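Local coordinates for protein DR2417 (Deinococcus radiodurans, PDB 4XWW) that probably degrades and matures RNA as a metal-dependent 5'-3' exonuclease of the RNase J subfamily, with possible endonuclease activity, working as a homodimer, at residues A[213-218]-A[381-386]; A[175-180]-A[220-225]; A[208-213]-A[410-415]. All coordinates share one frame; numbering follows the deposited sequence.

Contact 1: residues A[213-218]-A[381-386]; sequences AERPGH and HASQEE. With nucleotides of chain C.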
loop_
_atom_site.group_PDB
_atom_site.type_symbol
_atom_site.label_atom_id
_atom_site.label_comp_id
_atom_site.label_asym_id
_atom_site.label_seq_id
_atom_site.Cartn_x
_atom_site.Cartn_y
_atom_site.Cartn_z
ATOM N N ALA A 213 -2.408 3.579 -19.500
ATOM C CA ALA A 213 -3.507 4.122 -20.297
ATOM C C ALA A 213 -4.274 5.261 -19.602
ATOM O O ALA A 213 -4.996 6.005 -20.263
ATOM C CB ALA A 213 -4.473 2.989 -20.705
ATOM N N GLU A 214 -4.104 5.408 -18.284
ATOM C CA GLU A 214 -4.787 6.492 -17.551
ATOM C C GLU A 214 -3.936 7.753 -17.448
ATOM O O GLU A 214 -4.387 8.771 -16.924
ATOM C CB GLU A 214 -5.203 6.013 -16.152
ATOM C CG GLU A 214 -6.217 4.888 -16.229
ATOM C CD GLU A 214 -6.837 4.538 -14.884
ATOM O OE1 GLU A 214 -7.366 5.449 -14.204
ATOM O OE2 GLU A 214 -6.824 3.345 -14.522
ATOM N N ARG A 215 -2.712 7.688 -17.971
ATOM C CA ARG A 215 -1.779 8.816 -17.931
ATOM C C ARG A 215 -1.806 9.647 -19.207
ATOM O O ARG A 215 -1.532 9.140 -20.283
ATOM C CB ARG A 215 -0.355 8.315 -17.689
ATOM C CG ARG A 215 -0.182 7.624 -16.334
ATOM C CD ARG A 215 1.302 7.482 -16.011
ATOM N NE ARG A 215 1.558 6.441 -15.022
ATOM C CZ ARG A 215 2.778 6.060 -14.647
ATOM N NH1 ARG A 215 3.851 6.639 -15.174
ATOM N NH2 ARG A 215 2.926 5.099 -13.746
ATOM N N PRO A 216 -2.162 10.933 -19.093
ATOM C CA PRO A 216 -2.228 11.770 -20.293
ATOM C C PRO A 216 -0.829 12.120 -20.762
ATOM O O PRO A 216 0.108 11.991 -19.976
ATOM C CB PRO A 216 -2.986 13.020 -19.821
ATOM C CG PRO A 216 -3.600 12.633 -18.488
ATOM C CD PRO A 216 -2.661 11.632 -17.898
ATOM N N GLY A 217 -0.697 12.524 -22.023
ATOM C CA GLY A 217 0.572 13.000 -22.543
ATOM C C GLY A 217 1.516 11.897 -22.980
ATOM O O GLY A 217 1.086 10.818 -23.372
ATOM N N HIS A 218 2.811 12.186 -22.888
ATOM C CA HIS A 218 3.866 11.327 -23.398
ATOM C C HIS A 218 4.810 10.990 -22.249
ATOM O O HIS A 218 5.142 11.862 -21.430
ATOM C CB HIS A 218 4.588 12.052 -24.538
ATOM C CG HIS A 218 5.420 11.165 -25.408
ATOM N ND1 HIS A 218 6.486 10.431 -24.931
ATOM C CD2 HIS A 218 5.363 10.927 -26.741
ATOM C CE1 HIS A 218 7.034 9.759 -25.929
ATOM N NE2 HIS A 218 6.376 10.045 -27.038
ATOM N N HIS A 381 6.642 2.363 -19.825
ATOM C CA HIS A 381 5.429 2.134 -20.623
ATOM C C HIS A 381 4.815 3.425 -21.188
ATOM O O HIS A 381 4.836 4.480 -20.558
ATOM C CB HIS A 381 4.376 1.369 -19.810
ATOM C CG HIS A 381 4.841 0.054 -19.265
ATOM N ND1 HIS A 381 4.627 -1.137 -19.927
ATOM C CD2 HIS A 381 5.510 -0.259 -18.126
ATOM C CE1 HIS A 381 5.130 -2.129 -19.214
ATOM N NE2 HIS A 381 5.670 -1.624 -18.119
ATOM N N ALA A 382 4.238 3.285 -22.378
ATOM C CA ALA A 382 3.538 4.343 -23.107
ATOM C C ALA A 382 2.382 4.976 -22.371
ATOM O O ALA A 382 1.502 4.275 -21.884
ATOM C CB ALA A 382 3.016 3.775 -24.415
ATOM N N SER A 383 2.350 6.306 -22.367
ATOM C CA SER A 383 1.185 7.033 -21.900
ATOM C C SER A 383 0.229 7.218 -23.082
ATOM O O SER A 383 0.486 6.705 -24.177
ATOM C CB SER A 383 1.615 8.368 -21.296
ATOM O OG SER A 383 2.455 8.127 -20.181
ATOM N N GLN A 384 -0.862 7.947 -22.860
ATOM C CA GLN A 384 -1.947 8.030 -23.849
ATOM C C GLN A 384 -1.511 8.507 -25.239
ATOM O O GLN A 384 -1.970 7.960 -26.252
ATOM C CB GLN A 384 -3.076 8.948 -23.323
ATOM C CG GLN A 384 -3.855 8.331 -22.170
ATOM C CD GLN A 384 -4.876 9.287 -21.548
ATOM O OE1 GLN A 384 -4.989 10.443 -21.950
ATOM N NE2 GLN A 384 -5.608 8.799 -20.553
ATOM N N GLU A 385 -0.651 9.525 -25.314
ATOM C CA GLU A 385 -0.246 10.013 -26.638
ATOM C C GLU A 385 0.437 8.902 -27.433
ATOM O O GLU A 385 0.194 8.739 -28.645
ATOM C CB GLU A 385 0.683 11.228 -26.512
ATOM C CG GLU A 385 -0.061 12.521 -26.287
ATOM C CD GLU A 385 0.870 13.708 -26.166
ATOM O OE1 GLU A 385 2.037 13.603 -26.620
ATOM O OE2 GLU A 385 0.435 14.736 -25.607
ATOM N N GLU A 386 1.268 8.125 -26.743
ATOM C CA GLU A 386 1.990 7.052 -27.408
ATOM C C GLU A 386 1.054 5.913 -27.779
ATOM O O GLU A 386 1.138 5.373 -28.884
ATOM C CB GLU A 386 3.126 6.561 -26.529
ATOM C CG GLU A 386 4.142 7.647 -26.226
ATOM C CD GLU A 386 4.766 7.446 -24.866
ATOM O OE1 GLU A 386 4.180 7.944 -23.877
ATOM O OE2 GLU A 386 5.812 6.758 -24.786
ATOM P P U C 3 7.341 -4.016 -15.738
ATOM O OP1 U C 3 7.572 -2.905 -16.688
ATOM O OP2 U C 3 6.553 -5.196 -16.163
ATOM O "O5'" U C 3 8.762 -4.495 -15.208
ATOM C "C5'" U C 3 9.626 -3.580 -14.518
ATOM C "C4'" U C 3 10.247 -4.265 -13.328
ATOM O "O4'" U C 3 9.350 -4.161 -12.189
ATOM C "C3'" U C 3 10.532 -5.753 -13.519
ATOM O "O3'" U C 3 11.808 -6.069 -12.990
ATOM C "C2'" U C 3 9.424 -6.430 -12.719
ATOM O "O2'" U C 3 9.785 -7.699 -12.212
ATOM C "C1'" U C 3 9.215 -5.429 -11.587
ATOM N N1 U C 3 7.884 -5.518 -10.976
ATOM C C2 U C 3 7.813 -5.601 -9.600
ATOM O O2 U C 3 8.799 -5.588 -8.884
ATOM N N3 U C 3 6.541 -5.696 -9.094
ATOM C C4 U C 3 5.360 -5.719 -9.804
ATOM O O4 U C 3 4.290 -5.808 -9.198
ATOM C C5 U C 3 5.518 -5.634 -11.222
ATOM C C6 U C 3 6.746 -5.544 -11.747
ATOM P P U C 2 7.295 1.923 -14.609
ATOM O OP1 U C 2 8.477 1.360 -15.298
ATOM O OP2 U C 2 6.244 2.608 -15.394
ATOM O "O5'" U C 2 6.558 0.781 -13.778
ATOM C "C5'" U C 2 7.288 -0.126 -12.936
ATOM C "C4'" U C 2 6.666 -1.503 -12.985
ATOM O "O4'" U C 2 5.414 -1.509 -12.242
ATOM C "C3'" U C 2 6.332 -2.033 -14.378
ATOM O "O3'" U C 2 6.660 -3.413 -14.430
ATOM C "C2'" U C 2 4.816 -1.890 -14.447
ATOM O "O2'" U C 2 4.216 -2.807 -15.338
ATOM C "C1'" U C 2 4.434 -2.182 -13.000
ATOM N N1 U C 2 3.110 -1.682 -12.610
ATOM C C2 U C 2 2.320 -2.504 -11.830
ATOM O O2 U C 2 2.679 -3.606 -11.454
ATOM N N3 U C 2 1.092 -1.984 -11.506
ATOM C C4 U C 2 0.582 -0.758 -11.873
ATOM O O4 U C 2 -0.546 -0.434 -11.497
ATOM C C5 U C 2 1.457 0.031 -12.683
ATOM C C6 U C 2 2.662 -0.446 -13.016
HETATM O O HOH W 1 -3.356 12.663 -23.438
#
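Q384 sends CG off anti to its carbonyl carbon (chi1 -71°) and runs extended beyond it, which carries the amide back along A213-P216; H218, with CG anti to its N (chi1 -163°), lays its imidazole against E386. Q384 NE2 donates to A213 O at 2.9 Å, the acceptor lying in the plane of the amide. The other end of the amide, OE1, rests beside P216 CA and takes a proton from a water that itself accepts from G217 N. Two main-chain bonds complete the clasp: Q384 N to R215 O and E385 N to G217 O, 2.9 Å each. Both donors belong to the first turn of helix 384-394, two of whose first N-H groups are thus met by loop carbonyls; S383, at the N-cap position, gives no side-chain cap, its OG bonding T219 while CB packs 3.3 Å from G217 O. The helix lies in the RNA-specificity region of this metallo-beta-lactamase fold, which carries a beta-CASP insertion, and the loop follows strand 205-209 of the catalytic domain. The carboxylate of E386 stacks nearly parallel on the H218 ring, planes 6° apart, and CG makes a CH-pi contact 3.5 Å from the ring centroid. E386 OE1 also accepts from S383 N and T219 N. At the other end of the segment, H381, the predicted proton acceptor, donates from NE2 to OP1 of U3 of chain C at 2.7 Å, while D209 holds its ND1.

Contact 2: residues A[175-180]-A[220-225]; sequences DFKIDP and PSEAEI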
loop_
_atom_site.group_PDB
_atom_site.type_symbol
_atom_site.label_atom_id
_atom_site.label_comp_id
_atom_site.label_asym_id
_atom_site.label_seq_id
_atom_site.Cartn_x
_atom_site.Cartn_y
_atom_site.Cartn_z
ATOM N N ASP A 175 5.336 -4.993 -24.505
ATOM C CA ASP A 175 5.413 -3.902 -23.531
ATOM C C ASP A 175 6.269 -2.818 -24.157
ATOM O O ASP A 175 7.346 -3.114 -24.695
ATOM C CB ASP A 175 6.009 -4.409 -22.218
ATOM N N PHE A 176 5.804 -1.568 -24.139
ATOM C CA PHE A 176 6.527 -0.514 -24.846
ATOM C C PHE A 176 6.263 0.895 -24.361
ATOM O O PHE A 176 5.229 1.178 -23.758
ATOM C CB PHE A 176 6.196 -0.542 -26.347
ATOM C CG PHE A 176 4.878 0.122 -26.693
ATOM C CD1 PHE A 176 3.681 -0.539 -26.474
ATOM C CD2 PHE A 176 4.841 1.401 -27.237
ATOM C CE1 PHE A 176 2.455 0.057 -26.805
ATOM C CE2 PHE A 176 3.625 2.007 -27.588
ATOM C CZ PHE A 176 2.425 1.340 -27.352
ATOM N N LYS A 177 7.208 1.776 -24.678
ATOM C CA LYS A 177 6.996 3.218 -24.715
ATOM C C LYS A 177 7.515 3.680 -26.068
ATOM O O LYS A 177 8.117 2.880 -26.802
ATOM C CB LYS A 177 7.754 3.923 -23.583
ATOM C CG LYS A 177 9.276 3.748 -23.762
ATOM C CD LYS A 177 10.112 4.338 -22.612
ATOM C CE LYS A 177 9.924 5.823 -22.486
ATOM N NZ LYS A 177 11.094 6.408 -21.702
ATOM N N ILE A 178 7.302 4.941 -26.434
ATOM C CA ILE A 178 7.937 5.435 -27.651
ATOM C C ILE A 178 8.966 6.466 -27.243
ATOM O O ILE A 178 8.687 7.664 -27.194
ATOM C CB ILE A 178 6.931 6.038 -28.662
ATOM C CG1 ILE A 178 5.800 5.040 -28.912
ATOM C CG2 ILE A 178 7.656 6.337 -30.018
ATOM C CD1 ILE A 178 4.679 5.552 -29.816
ATOM N N ASP A 179 10.171 5.984 -26.963
ATOM C CA ASP A 179 11.256 6.867 -26.551
ATOM C C ASP A 179 12.085 7.292 -27.749
ATOM O O ASP A 179 12.691 6.450 -28.426
ATOM C CB ASP A 179 12.137 6.173 -25.514
ATOM C CG ASP A 179 12.992 7.158 -24.721
ATOM O OD1 ASP A 179 13.398 8.196 -25.277
ATOM O OD2 ASP A 179 13.263 6.878 -23.540
ATOM N N PRO A 180 12.123 8.598 -28.024
ATOM C CA PRO A 180 12.881 9.040 -29.205
ATOM C C PRO A 180 14.402 8.912 -29.045
ATOM O O PRO A 180 15.116 8.952 -30.048
ATOM C CB PRO A 180 12.467 10.514 -29.364
ATOM C CG PRO A 180 11.870 10.910 -28.080
ATOM C CD PRO A 180 11.316 9.677 -27.425
ATOM N N PRO A 220 8.151 10.496 -20.294
ATOM C CA PRO A 220 9.430 11.175 -20.545
ATOM C C PRO A 220 10.495 10.257 -21.109
ATOM O O PRO A 220 10.441 9.052 -20.879
ATOM C CB PRO A 220 9.852 11.672 -19.145
ATOM C CG PRO A 220 8.593 11.690 -18.353
ATOM C CD PRO A 220 7.739 10.592 -18.876
ATOM N N SER A 221 11.439 10.840 -21.840
ATOM C CA SER A 221 12.560 10.126 -22.450
ATOM C C SER A 221 13.675 9.792 -21.459
ATOM O O SER A 221 13.970 10.605 -20.561
ATOM C CB SER A 221 13.142 10.976 -23.576
ATOM O OG SER A 221 14.287 10.380 -24.129
ATOM N N GLU A 222 14.338 8.648 -21.646
ATOM C CA GLU A 222 15.517 8.353 -20.832
ATOM C C GLU A 222 16.626 9.390 -21.034
ATOM O O GLU A 222 17.444 9.612 -20.134
ATOM C CB GLU A 222 16.056 6.958 -21.097
ATOM C CG GLU A 222 15.189 5.849 -20.521
ATOM C CD GLU A 222 15.130 5.836 -18.995
ATOM O OE1 GLU A 222 16.133 6.201 -18.341
ATOM O OE2 GLU A 222 14.079 5.436 -18.449
ATOM N N ALA A 223 16.641 10.069 -22.179
ATOM C CA ALA A 223 17.686 11.062 -22.378
ATOM C C ALA A 223 17.462 12.258 -21.444
ATOM O O ALA A 223 18.417 12.833 -20.934
ATOM C CB ALA A 223 17.760 11.502 -23.850
ATOM N N GLU A 224 16.200 12.606 -21.200
ATOM C CA GLU A 224 15.888 13.695 -20.284
ATOM C C GLU A 224 16.218 13.304 -18.848
ATOM O O GLU A 224 16.778 14.096 -18.096
ATOM C CB GLU A 224 14.412 14.092 -20.373
ATOM C CG GLU A 224 14.111 15.320 -19.527
ATOM C CD GLU A 224 12.662 15.431 -19.110
ATOM O OE1 GLU A 224 11.787 14.907 -19.829
ATOM O OE2 GLU A 224 12.406 16.054 -18.059
ATOM N N ILE A 225 15.856 12.082 -18.464
ATOM C CA ILE A 225 16.188 11.601 -17.119
ATOM C C ILE A 225 17.711 11.602 -16.919
ATOM O O ILE A 225 18.185 11.986 -15.864
ATOM C CB ILE A 225 15.637 10.175 -16.864
ATOM C CG1 ILE A 225 14.124 10.122 -17.109
ATOM C CG2 ILE A 225 16.011 9.691 -15.445
ATOM C CD1 ILE A 225 13.308 11.190 -16.374
HETATM O O HOH W 2 11.964 4.663 -19.705
#
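D179 and S221 bring the two backbones closest, with CA atoms 5.4 Å apart, where the irregular loop 175-180 passes the N-terminal end of helix 222-234. D179, its CG anti to the backbone N (chi1 -161°), presents both carboxylate oxygens to that end. OD1 receives the hydroxyl of S221, OG to OD1 2.6 Å, and OD2 receives the backbone N-H of E222 at 2.8 Å in a nearly linear bond (173°); each oxygen accepts through its syn lone pair. S221 is the N-cap residue: its OG also accepts from A223 N at 3.1 Å, so one hydroxyl links the loop carboxylate to the first turn of the helix. K177 comes in beside D179. Its chain bends at chi3 (-62°) and delivers NZ to P220 O at 2.8 Å, in the carbonyl plane, while the same ammonium forms a salt bridge with D179 OD2 at 2.9 Å, approaching from above the carboxylate plane. A water spans K177 NZ and E222 OE2, whose carboxylate is paired with R251 through OE1. These segments join the loop after strand 168-172 of the metallo-beta-lactamase domain to the helix that leads into the beta-CASP domain. The segment starts at D175, a zinc ligand in other structures of this protein, whose carboxylate is not modelled here, and K177 lies close to G380 of the nucleotide-binding loop. With OD2 gripped by an ammonium and a backbone N-H, and OD1 by S221 and by D181 N, the carboxylate of D179 probably stays ionised, and its charge should be favourably placed against the positive end of the helix dipole.

Contact 3: residues A[208-213]-A[410-415]; sequences SDSTNA and INHAKL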
loop_
_atom_site.group_PDB
_atom_site.type_symbol
_atom_site.label_atom_id
_atom_site.label_comp_id
_atom_site.label_asym_id
_atom_site.label_seq_id
_atom_site.Cartn_x
_atom_site.Cartn_y
_atom_site.Cartn_z
ATOM N N SER A 208 -2.302 -4.337 -27.374
ATOM C CA SER A 208 -1.438 -3.231 -26.960
ATOM C C SER A 208 -1.389 -3.049 -25.451
ATOM O O SER A 208 -2.345 -3.332 -24.719
ATOM C CB SER A 208 -1.886 -1.936 -27.649
ATOM O OG SER A 208 -0.994 -0.861 -27.402
ATOM N N ASP A 209 -0.235 -2.557 -25.023
ATOM C CA ASP A 209 0.138 -2.394 -23.624
ATOM C C ASP A 209 -0.679 -1.298 -22.941
ATOM O O ASP A 209 -0.560 -0.134 -23.296
ATOM C CB ASP A 209 1.641 -2.079 -23.599
ATOM C CG ASP A 209 2.203 -1.847 -22.201
ATOM O OD1 ASP A 209 1.485 -1.990 -21.179
ATOM O OD2 ASP A 209 3.418 -1.552 -22.145
ATOM N N SER A 210 -1.498 -1.662 -21.955
ATOM C CA SER A 210 -2.406 -0.689 -21.342
ATOM C C SER A 210 -1.908 -0.104 -20.027
ATOM O O SER A 210 -2.634 0.650 -19.386
ATOM C CB SER A 210 -3.781 -1.320 -21.079
ATOM O OG SER A 210 -4.270 -1.988 -22.236
ATOM N N THR A 211 -0.692 -0.458 -19.630
ATOM C CA THR A 211 -0.181 -0.111 -18.300
ATOM C C THR A 211 -0.450 1.336 -17.890
ATOM O O THR A 211 -0.969 1.612 -16.787
ATOM C CB THR A 211 1.338 -0.353 -18.233
ATOM O OG1 THR A 211 1.604 -1.723 -18.538
ATOM C CG2 THR A 211 1.853 -0.051 -16.838
ATOM N N ASN A 212 -0.103 2.260 -18.779
ATOM C CA ASN A 212 -0.203 3.684 -18.481
ATOM C C ASN A 212 -1.359 4.344 -19.223
ATOM O O ASN A 212 -1.319 5.530 -19.525
ATOM C CB ASN A 212 1.115 4.410 -18.804
ATOM C CG ASN A 212 2.186 4.171 -17.753
ATOM O OD1 ASN A 212 1.896 3.731 -16.632
ATOM N ND2 ASN A 212 3.433 4.483 -18.102
ATOM N N ALA A 213 -2.408 3.579 -19.500
ATOM C CA ALA A 213 -3.507 4.122 -20.297
ATOM C C ALA A 213 -4.274 5.261 -19.602
ATOM O O ALA A 213 -4.996 6.005 -20.263
ATOM C CB ALA A 213 -4.473 2.989 -20.705
ATOM N N ILE A 410 -9.889 -0.774 -19.837
ATOM C CA ILE A 410 -11.116 -0.084 -20.226
ATOM C C ILE A 410 -10.785 1.350 -20.631
ATOM O O ILE A 410 -11.337 1.887 -21.600
ATOM C CB ILE A 410 -12.156 -0.145 -19.089
ATOM C CG1 ILE A 410 -12.672 -1.582 -18.970
ATOM C CG2 ILE A 410 -13.295 0.825 -19.346
ATOM C CD1 ILE A 410 -13.569 -1.828 -17.770
ATOM N N ASN A 411 -9.834 1.956 -19.936
ATOM C CA ASN A 411 -9.400 3.287 -20.328
ATOM C C ASN A 411 -8.650 3.308 -21.653
ATOM O O ASN A 411 -8.740 4.279 -22.389
ATOM C CB ASN A 411 -8.571 3.922 -19.220
ATOM C CG ASN A 411 -9.446 4.585 -18.209
ATOM O OD1 ASN A 411 -10.024 5.633 -18.488
ATOM N ND2 ASN A 411 -9.618 3.952 -17.055
ATOM N N HIS A 412 -7.943 2.225 -21.975
ATOM C CA HIS A 412 -7.275 2.103 -23.270
ATOM C C HIS A 412 -8.341 2.013 -24.374
ATOM O O HIS A 412 -8.219 2.616 -25.442
ATOM C CB HIS A 412 -6.370 0.865 -23.269
ATOM C CG HIS A 412 -5.272 0.887 -24.294
ATOM N ND1 HIS A 412 -4.278 -0.072 -24.318
ATOM C CD2 HIS A 412 -5.025 1.714 -25.339
ATOM C CE1 HIS A 412 -3.458 0.171 -25.329
ATOM N NE2 HIS A 412 -3.887 1.244 -25.968
ATOM N N ALA A 413 -9.405 1.262 -24.090
ATOM C CA ALA A 413 -10.508 1.111 -25.033
ATOM C C ALA A 413 -11.178 2.463 -25.289
ATOM O O ALA A 413 -11.505 2.805 -26.422
ATOM C CB ALA A 413 -11.523 0.086 -24.501
ATOM N N LYS A 414 -11.381 3.233 -24.225
ATOM C CA LYS A 414 -12.005 4.551 -24.348
ATOM C C LYS A 414 -11.142 5.523 -25.144
ATOM O O LYS A 414 -11.660 6.299 -25.953
ATOM C CB LYS A 414 -12.280 5.139 -22.962
ATOM C CG LYS A 414 -13.409 4.438 -22.204
ATOM C CD LYS A 414 -13.692 5.142 -20.877
ATOM C CE LYS A 414 -14.624 4.323 -19.995
ATOM N NZ LYS A 414 -15.931 4.064 -20.650
ATOM N N LEU A 415 -9.833 5.468 -24.917
ATOM C CA LEU A 415 -8.892 6.268 -25.702
ATOM C C LEU A 415 -9.056 5.969 -27.202
ATOM O O LEU A 415 -9.086 6.870 -28.039
ATOM C CB LEU A 415 -7.452 5.988 -25.268
ATOM C CG LEU A 415 -6.369 6.731 -26.047
ATOM C CD1 LEU A 415 -6.496 8.235 -25.856
ATOM C CD2 LEU A 415 -4.984 6.254 -25.602
HETATM O O HOH W 3 -2.268 1.309 -28.302
#
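S208 sets its hydroxyl at the edge of the H412 imidazole, near the ring plane, with OG 3.4 Å from H412 CE1; a water bridges this OG to H412 NE2. S208 and D209 end strand 205-209 of the seven-stranded sheet in the metallo-beta-lactamase fold, and helix 406-417, which carries H412, follows the neighbouring parallel strand 398-402. D209, the predicted proton donor, points its CB away from the helix but passes its carbonyl beside the ring, O to H412 CE1 3.6 Å. With CG anti to its N (chi1 179°), the D209 carboxylate reaches forward to T211: OD1 accepts T211 N in an Asx turn at 3.1 Å, from above the carboxylate plane, and T211 OG1 at 2.7 Å through its syn lone pair. Two donors on OD1 thus fix the rotation of the carboxylate, while OD2, the partner of H381, also takes F176 N. S210 opens a type I turn closed by A213 N, and carries the direct bond to the helix: H412 ND1 donates to its OG at 2.8 Å. That OG also bonds W402 O, so this hydroxyl joins helix, strand 398-402 and turn. A213 CB packs 3.8 Å from H412 CB, at the start of the histidine side chain. Beyond the segments, F399 meets the ring edge-to-face, and N411 ND2 bonds R407 O and Y362 OH of the second subunit. S210 OG lies only 3° out of the imidazole plane.

How the contacts relate
From the N terminus, the chain first reaches 175-180, whose contact 2 closes a loop of about 40 residues at 220-225, spanning strand 205-209. Contact 3 starts within that loop at 208-213 and returns only at 410-415, so the two cross. Contact 1 begins at 213-218, still inside the loop of contact 2, and ends at 381-386; it therefore crosses contact 2 but lies wholly within the span of contact 3, sharing A213. The long loops of contacts 1 and 3 enclose the beta-CASP domain. Together the three tie the catalytic metallo-beta-lactamase sheet to helices 222-234, 384-394 and 406-417, meeting around the D209 carboxylate.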